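Local atomic coordinates of putative diflavin flavoprotein A 3 (PDB entry 6H0C), a protein that probably passes electrons from NADH to oxygen and reduces it to water, this chain being its flavodiiron core of metallo-beta-lactamase-like and flavodoxin-like domains. Residues S270-A275 against K386-A391; G279-K282 against A286-A289. All coordinates share one frame; numbering follows the deposited sequence.

Interaction 1 (S270-A275 against K386-A391); sequences STLAQA and KMCEEA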
loop_
_atom_site.group_PDB
_atom_site.type_symbol
_atom_site.label_atom_id
_atom_site.label_comp_id
_atom_site.label_asym_id
_atom_site.label_seq_id
_atom_site.Cartn_x
_atom_site.Cartn_y
_atom_site.Cartn_z
ATOM N N SER A 270 3.740 -2.558 -10.876
ATOM C CA SER A 270 3.184 -2.823 -9.557
ATOM C C SER A 270 1.686 -3.090 -9.642
ATOM O O SER A 270 1.172 -3.997 -8.991
ATOM C CB SER A 270 3.445 -1.662 -8.610
ATOM O OG SER A 270 2.700 -1.845 -7.416
ATOM N N THR A 271 0.988 -2.293 -10.445
ATOM C CA THR A 271 -0.438 -2.502 -10.681
ATOM C C THR A 271 -0.716 -3.928 -11.193
ATOM O O THR A 271 -1.631 -4.602 -10.714
ATOM C CB THR A 271 -0.975 -1.461 -11.673
ATOM O OG1 THR A 271 -0.785 -0.154 -11.115
ATOM C CG2 THR A 271 -2.455 -1.680 -11.953
ATOM N N LEU A 272 0.089 -4.393 -12.145
ATOM C CA LEU A 272 -0.054 -5.754 -12.667
ATOM C C LEU A 272 0.149 -6.754 -11.545
ATOM O O LEU A 272 -0.596 -7.732 -11.415
ATOM C CB LEU A 272 0.949 -6.031 -13.794
ATOM C CG LEU A 272 0.938 -5.102 -15.016
ATOM C CD1 LEU A 272 1.946 -5.582 -16.059
ATOM C CD2 LEU A 272 -0.457 -4.993 -15.621
ATOM N N ALA A 273 1.165 -6.490 -10.730
ATOM C CA ALA A 273 1.549 -7.402 -9.662
ATOM C C ALA A 273 0.406 -7.633 -8.682
ATOM O O ALA A 273 0.184 -8.767 -8.246
ATOM C CB ALA A 273 2.777 -6.869 -8.929
ATOM N N GLN A 274 -0.315 -6.566 -8.330
ATOM C CA GLN A 274 -1.390 -6.705 -7.346
ATOM C C GLN A 274 -2.515 -7.534 -7.952
ATOM O O GLN A 274 -3.149 -8.340 -7.257
ATOM C CB GLN A 274 -1.916 -5.345 -6.875
ATOM C CG GLN A 274 -0.824 -4.315 -6.560
ATOM C CD GLN A 274 0.316 -4.861 -5.698
ATOM O OE1 GLN A 274 0.113 -5.690 -4.809
ATOM N NE2 GLN A 274 1.526 -4.387 -5.965
ATOM N N ALA A 275 -2.739 -7.360 -9.253
ATOM C CA ALA A 275 -3.775 -8.127 -9.953
ATOM C C ALA A 275 -3.436 -9.616 -9.983
ATOM O O ALA A 275 -4.284 -10.464 -9.684
ATOM C CB ALA A 275 -3.969 -7.600 -11.363
ATOM N N LYS A 386 -8.024 -8.018 -15.387
ATOM C CA LYS A 386 -8.764 -9.275 -15.338
ATOM C C LYS A 386 -7.929 -10.409 -15.916
ATOM O O LYS A 386 -7.956 -11.534 -15.413
ATOM C CB LYS A 386 -10.091 -9.154 -16.084
ATOM C CG LYS A 386 -10.985 -8.036 -15.564
ATOM C CD LYS A 386 -11.330 -8.226 -14.092
ATOM C CE LYS A 386 -12.255 -9.417 -13.889
ATOM N NZ LYS A 386 -12.610 -9.602 -12.458
ATOM N N MET A 387 -7.180 -10.101 -16.968
ATOM C CA MET A 387 -6.268 -11.068 -17.574
ATOM C C MET A 387 -5.173 -11.472 -16.583
ATOM O O MET A 387 -4.898 -12.656 -16.400
ATOM C CB MET A 387 -5.657 -10.497 -18.861
ATOM C CG MET A 387 -4.548 -11.350 -19.462
ATOM S SD MET A 387 -2.900 -10.987 -18.811
ATOM C CE MET A 387 -2.457 -9.497 -19.709
ATOM N N CYS A 388 -4.559 -10.488 -15.932
ATOM C CA CYS A 388 -3.542 -10.767 -14.920
ATOM C C CYS A 388 -4.102 -11.583 -13.749
ATOM O O CYS A 388 -3.468 -12.529 -13.272
ATOM C CB CYS A 388 -2.935 -9.461 -14.401
ATOM S SG CYS A 388 -1.909 -8.611 -15.616
ATOM N N GLU A 389 -5.285 -11.203 -13.283
ATOM C CA GLU A 389 -5.944 -11.924 -12.210
ATOM C C GLU A 389 -6.140 -13.374 -12.635
ATOM O O GLU A 389 -5.885 -14.296 -11.862
ATOM C CB GLU A 389 -7.280 -11.251 -11.858
ATOM C CG GLU A 389 -8.057 -11.908 -10.727
ATOM C CD GLU A 389 -9.276 -11.095 -10.294
ATOM O OE1 GLU A 389 -9.903 -11.450 -9.276
ATOM O OE2 GLU A 389 -9.611 -10.101 -10.970
ATOM N N GLU A 390 -6.556 -13.569 -13.886
ATOM C CA GLU A 390 -6.830 -14.908 -14.399
ATOM C C GLU A 390 -5.548 -15.719 -14.516
ATOM O O GLU A 390 -5.535 -16.917 -14.245
ATOM C CB GLU A 390 -7.533 -14.838 -15.754
ATOM C CG GLU A 390 -8.190 -16.139 -16.144
ATOM C CD GLU A 390 -9.262 -16.558 -15.153
ATOM O OE1 GLU A 390 -9.379 -17.773 -14.878
ATOM O OE2 GLU A 390 -9.987 -15.667 -14.655
ATOM N N ALA A 391 -4.465 -15.057 -14.919
ATOM C CA ALA A 391 -3.150 -15.696 -14.971
ATOM C C ALA A 391 -2.711 -16.170 -13.580
ATOM O O ALA A 391 -2.180 -17.275 -13.429
ATOM C CB ALA A 391 -2.115 -14.743 -15.559
#
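Cys388 and Ala275 meet side chain to side chain where helix 268-281 and helix 382-404 cross. Their CA-CB bonds point at each other, and Ala275 CB touches Cys388 CB at 3.7 Å. Between segments 270-275 and 386-391 the axes approach to 8.4 Å with a signed crossing angle of -48°. The small side chains at the crossing are consistent with this spacing. The thiol does not face Ala275. Cys388 SG lies beside its backbone N (chi1 -70°), which carries it to Leu272, one turn before Ala275. There Leu272 CD2 packs on Cys388 SG at 3.9 Å. Leu272 itself also packs on Phe345, Val376 and Pro380, which joins the contact to strands 341-348 and 368-377.

Next to this pair the backbones come close. Ala275 O receives a CA-H...O contact from Glu389 CA at 3.4 Å, with an angle of 145° at the hydrogen. Glu389 CB lies 3.8 Å from Ala275 O. No conventional hydrogen bond joins the two segments. The Glu389 chain is extended, with CG anti to the backbone N. Its carboxylate reaches past the crossing to Lys282, which forms a salt bridge with Glu389 OE1. Glu389 OE2 has a weak, longer salt bridge to Lys386 NZ at 3.4 Å. The two ammonium groups probably stabilise the charged form of this buried residue. Buried helix-on-helix packing of this kind, against one face of a parallel sheet, belongs to the three-layer alpha/beta/alpha flavodoxin fold.

Interaction 2 (G279-K282 against A286-A289); sequences GITK and AVTA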
loop_
_atom_site.group_PDB
_atom_site.type_symbol
_atom_site.label_atom_id
_atom_site.label_comp_id
_atom_site.label_asym_id
_atom_site.label_seq_id
_atom_site.Cartn_x
_atom_site.Cartn_y
_atom_site.Cartn_z
ATOM N N GLY A 279 -5.360 -12.944 -8.046
ATOM C CA GLY A 279 -5.733 -14.168 -8.735
ATOM C C GLY A 279 -5.216 -15.397 -8.002
ATOM O O GLY A 279 -5.897 -16.424 -7.933
ATOM N N ILE A 280 -4.008 -15.297 -7.447
ATOM C CA ILE A 280 -3.416 -16.408 -6.706
ATOM C C ILE A 280 -4.114 -16.622 -5.365
ATOM O O ILE A 280 -4.518 -17.748 -5.048
ATOM C CB ILE A 280 -1.907 -16.189 -6.459
ATOM C CG1 ILE A 280 -1.139 -16.216 -7.780
ATOM C CG2 ILE A 280 -1.338 -17.257 -5.532
ATOM C CD1 ILE A 280 0.337 -15.856 -7.634
ATOM N N THR A 281 -4.257 -15.554 -4.580
ATOM C CA THR A 281 -4.808 -15.686 -3.233
ATOM C C THR A 281 -6.293 -16.067 -3.254
ATOM O O THR A 281 -6.768 -16.794 -2.373
ATOM C CB THR A 281 -4.644 -14.391 -2.402
ATOM O OG1 THR A 281 -5.315 -13.304 -3.053
ATOM C CG2 THR A 281 -3.170 -14.051 -2.210
ATOM N N LYS A 282 -7.037 -15.596 -4.249
ATOM C CA LYS A 282 -8.447 -15.950 -4.279
ATOM C C LYS A 282 -8.588 -17.436 -4.611
ATOM O O LYS A 282 -9.624 -18.041 -4.359
ATOM C CB LYS A 282 -9.229 -15.082 -5.268
ATOM C CG LYS A 282 -9.138 -15.495 -6.723
ATOM C CD LYS A 282 -10.045 -14.604 -7.556
ATOM C CE LYS A 282 -10.028 -14.979 -9.024
ATOM N NZ LYS A 282 -10.766 -13.974 -9.842
ATOM N N ALA A 286 -1.316 -18.897 -0.936
ATOM C CA ALA A 286 -0.735 -17.725 -0.280
ATOM C C ALA A 286 0.258 -17.005 -1.191
ATOM O O ALA A 286 0.904 -17.631 -2.040
ATOM C CB ALA A 286 -0.044 -18.131 1.029
ATOM N N VAL A 287 0.379 -15.692 -1.007
ATOM C CA VAL A 287 1.375 -14.901 -1.722
ATOM C C VAL A 287 2.235 -14.114 -0.743
ATOM O O VAL A 287 1.721 -13.455 0.159
ATOM C CB VAL A 287 0.737 -13.906 -2.717
ATOM C CG1 VAL A 287 1.810 -12.998 -3.332
ATOM C CG2 VAL A 287 -0.040 -14.646 -3.806
ATOM N N THR A 288 3.548 -14.217 -0.925
ATOM C CA THR A 288 4.509 -13.384 -0.227
ATOM C C THR A 288 5.063 -12.398 -1.240
ATOM O O THR A 288 5.931 -12.724 -2.049
ATOM C CB THR A 288 5.650 -14.209 0.397
ATOM O OG1 THR A 288 5.129 -15.015 1.459
ATOM C CG2 THR A 288 6.735 -13.294 0.948
ATOM N N ALA A 289 4.520 -11.192 -1.222
ATOM C CA ALA A 289 5.012 -10.142 -2.086
ATOM C C ALA A 289 6.413 -9.706 -1.650
ATOM O O ALA A 289 6.710 -9.619 -0.461
ATOM C CB ALA A 289 4.055 -8.963 -2.071
#
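The last turn of helix 268-281 lies beside the start of strand 286-291, with Thr281 and Ala286 the nearest pair of backbones, 5.4 Å apart from CA to CA. No hydrogen bond joins segments 279-282 and 286-289, so the contact is made by packing. Val287 is its centre. Its CA-CB bond points at the helix, and its CG2 methyl meets both Ile280 and Thr281. With CG1 anti to the backbone N (chi1 174°), CG2 is the methyl left to face the helix. Ile280 CG2 presses on Val287 CG2 at 3.4 Å, tighter than usual for two carbons. Ile280 CB also lies 3.6 Å from Val287 CG2. Thr281 meets Val287 CG2 with its own CG2 methyl at 3.6 Å. Both helix side chains cross that of Val287 at about a right angle.

Thr281 splits its roles. Its methyl serves the apolar contact, while OG1 sits between the backbone N and the carbonyl carbon (chi1 60°). From there OG1 makes weak hydrogen bonds to the carbonyls of Ala277 and Arg278, within its own helix. Ala286 points away from the helix and adds mainly its backbone, with Ala286 O 4.2 Å from Ile280 CG2.

The contact closes the second half of a beta-alpha-beta unit. Strand 286-291 is outermost in the parallel sheet and is hydrogen-bonded to strand 257-262. Ile280 also packs on Val258 and Val287 on Leu260, both of strand 257-262, so helix 268-281 covers the two strands together.

In the fold
Both contacts belong to the flavodoxin-like domain and share helix 268-281. Their centres are 11 Å apart. Interaction 1 uses the N-terminal half of this helix and joins it to helix 382-404, far along the chain. Interaction 2 uses its C-terminal end and joins it to the next strand, 286-291. In sequence, interaction 2 is nested inside the loop closed by interaction 1. The two sites touch: the salt bridge between Glu389 and Lys282 ties them, and Glu389 CG packs on Gly279 CA at 3.8 Å. One helix thus links an edge strand of the parallel sheet to the closing helix of the domain.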